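Local structure of trehalose-6-phosphate phosphatase (Candida albicans, 5DXI) at residues A[22-26]-A[198-203]. The protein is a phosphatase of the HAD superfamily, its domain modelled here with a magnesium ion, beryllium trifluoride and a glycan. Residues are numbered along the deposited sequence; the frame is centred on the assembly and turned at random.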
loop_
_atom_site.group_PDB
_atom_site.type_symbol
_atom_site.label_atom_id
_atom_site.label_comp_id
_atom_site.label_asym_id
_atom_site.label_seq_id
_atom_site.Cartn_x
_atom_site.Cartn_y
_atom_site.Cartn_z
ATOM N N ARG A 22 -10.058 11.003 -15.618
ATOM C CA ARG A 22 -9.988 11.101 -14.156
ATOM C C ARG A 22 -9.157 9.958 -13.590
ATOM O O ARG A 22 -9.654 8.867 -13.311
ATOM C CB ARG A 22 -11.394 11.107 -13.556
ATOM C CG ARG A 22 -12.219 12.308 -13.998
ATOM C CD ARG A 22 -13.682 12.153 -13.648
ATOM N NE ARG A 22 -14.284 11.002 -14.322
ATOM C CZ ARG A 22 -14.752 11.024 -15.567
ATOM N NH1 ARG A 22 -14.686 12.138 -16.286
ATOM N NH2 ARG A 22 -15.277 9.930 -16.096
ATOM N N ARG A 23 -7.879 10.237 -13.400
ATOM C CA ARG A 23 -6.936 9.196 -13.076
ATOM C C ARG A 23 -6.634 9.176 -11.588
ATOM O O ARG A 23 -6.426 10.228 -10.975
ATOM C CB ARG A 23 -5.677 9.427 -13.892
ATOM C CG ARG A 23 -6.021 9.683 -15.364
ATOM C CD ARG A 23 -4.805 9.569 -16.215
ATOM N NE ARG A 23 -4.985 10.012 -17.598
ATOM C CZ ARG A 23 -4.473 11.132 -18.100
ATOM N NH1 ARG A 23 -3.773 11.951 -17.325
ATOM N NH2 ARG A 23 -4.682 11.438 -19.376
ATOM N N LEU A 24 -6.586 7.984 -11.012
ATOM C CA LEU A 24 -6.257 7.829 -9.597
ATOM C C LEU A 24 -5.132 6.820 -9.421
ATOM O O LEU A 24 -5.281 5.619 -9.732
ATOM C CB LEU A 24 -7.486 7.392 -8.800
ATOM C CG LEU A 24 -7.330 7.130 -7.303
ATOM C CD1 LEU A 24 -6.934 8.398 -6.543
ATOM C CD2 LEU A 24 -8.626 6.549 -6.746
ATOM N N PHE A 25 -4.004 7.311 -8.926
ATOM C CA PHE A 25 -2.849 6.481 -8.627
ATOM C C PHE A 25 -2.799 6.142 -7.141
ATOM O O PHE A 25 -2.877 7.039 -6.281
ATOM C CB PHE A 25 -1.554 7.196 -9.050
ATOM C CG PHE A 25 -1.443 7.419 -10.537
ATOM C CD1 PHE A 25 -0.890 6.446 -11.358
ATOM C CD2 PHE A 25 -1.931 8.583 -11.120
ATOM C CE1 PHE A 25 -0.800 6.644 -12.732
ATOM C CE2 PHE A 25 -1.848 8.784 -12.492
ATOM C CZ PHE A 25 -1.276 7.813 -13.299
ATOM N N LEU A 26 -2.637 4.856 -6.846
ATOM C CA LEU A 26 -2.653 4.345 -5.480
ATOM C C LEU A 26 -1.371 3.576 -5.217
ATOM O O LEU A 26 -1.272 2.361 -5.478
ATOM C CB LEU A 26 -3.871 3.452 -5.264
ATOM C CG LEU A 26 -5.182 4.122 -5.662
ATOM C CD1 LEU A 26 -6.270 3.064 -5.956
ATOM C CD2 LEU A 26 -5.637 5.101 -4.587
ATOM N N LEU A 198 -11.198 6.405 -1.575
ATOM C CA LEU A 198 -10.595 7.233 -2.619
ATOM C C LEU A 198 -11.218 6.988 -3.975
ATOM O O LEU A 198 -11.365 7.914 -4.776
ATOM C CB LEU A 198 -9.091 6.984 -2.695
ATOM C CG LEU A 198 -8.270 7.478 -1.507
ATOM C CD1 LEU A 198 -6.796 7.064 -1.644
ATOM C CD2 LEU A 198 -8.396 9.010 -1.333
ATOM N N VAL A 199 -11.567 5.731 -4.235
ATOM C CA VAL A 199 -12.138 5.341 -5.513
ATOM C C VAL A 199 -13.629 5.678 -5.583
ATOM O O VAL A 199 -14.094 6.294 -6.545
ATOM C CB VAL A 199 -11.938 3.842 -5.763
ATOM C CG1 VAL A 199 -12.829 3.344 -6.898
ATOM C CG2 VAL A 199 -10.471 3.544 -6.036
ATOM N N LEU A 200 -14.377 5.279 -4.564
ATOM C CA LEU A 200 -15.813 5.543 -4.556
ATOM C C LEU A 200 -16.049 6.918 -3.975
ATOM O O LEU A 200 -16.576 7.054 -2.871
ATOM C CB LEU A 200 -16.563 4.483 -3.755
ATOM C CG LEU A 200 -16.414 3.057 -4.285
ATOM C CD1 LEU A 200 -17.151 2.099 -3.373
ATOM C CD2 LEU A 200 -16.909 2.934 -5.730
ATOM N N HIS A 201 -15.665 7.932 -4.740
ATOM C CA HIS A 201 -15.577 9.302 -4.241
ATOM C C HIS A 201 -15.426 10.228 -5.444
ATOM O O HIS A 201 -14.769 9.869 -6.420
ATOM C CB HIS A 201 -14.383 9.444 -3.285
ATOM C CG HIS A 201 -14.439 10.651 -2.398
ATOM N ND1 HIS A 201 -15.298 10.745 -1.323
ATOM C CD2 HIS A 201 -13.715 11.797 -2.403
ATOM C CE1 HIS A 201 -15.118 11.906 -0.719
ATOM N NE2 HIS A 201 -14.158 12.563 -1.350
ATOM N N PRO A 202 -16.028 11.427 -5.386
ATOM C CA PRO A 202 -15.868 12.341 -6.518
ATOM C C PRO A 202 -14.402 12.692 -6.777
ATOM O O PRO A 202 -13.692 13.135 -5.872
ATOM C CB PRO A 202 -16.647 13.586 -6.079
ATOM C CG PRO A 202 -17.611 13.096 -5.042
ATOM C CD PRO A 202 -16.896 11.983 -4.334
ATOM N N HIS A 203 -13.937 12.426 -7.992
ATOM C CA HIS A 203 -12.571 12.760 -8.403
ATOM C C HIS A 203 -12.392 14.278 -8.468
ATOM O O HIS A 203 -13.229 14.966 -9.052
ATOM C CB HIS A 203 -12.274 12.135 -9.764
ATOM C CG HIS A 203 -10.856 12.272 -10.217
ATOM N ND1 HIS A 203 -10.382 13.385 -10.879
ATOM C CD2 HIS A 203 -9.824 11.397 -10.166
ATOM C CE1 HIS A 203 -9.110 13.200 -11.187
ATOM N NE2 HIS A 203 -8.748 12.000 -10.767
#
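Arg22 lays its CB over one face of the His203 imidazole, 3.6 Å from the ring centroid and 11° off the ring normal, which meets the geometry of a CH-pi contact. CG of Arg22 continues over the ND1-CG side of the ring, and CD passes near CB of His203; the chain bends at chi3 and carries the guanidinium away from the ring, where NE is hydrogen-bonded to O of Leu224. At its edge the same ring donates a hydrogen bond: NE2 of His203 reaches O of Arg23 at 2.9 Å, with an N-H...O angle of 160°. The acceptor lies almost in the ring plane, whereas the donor stands well above the carbonyl plane of Arg23. His203 extends its ring to the strand with CG anti to the backbone N (chi1 -173°).

Farther along strand 23-27 the contact is mainly apolar. CD2 of Leu24 touches both CG2 of Val199 and the carbonyl O of Leu198, 3.6 Å from each, while CD2 of Leu26 meets CD1 of Leu198 at 3.7 Å. Leu24 and Leu26, on a central strand of the Rossmann-like HAD sheet, thus pack against Leu198 and Val199 at the C-terminal end of helix 191-199; Val199 also touches Leu244 of helix 235-253. Because NE2 serves as donor, the bond requires a proton on that nitrogen, and face and edge contacts together probably restrict rotation of the imidazole.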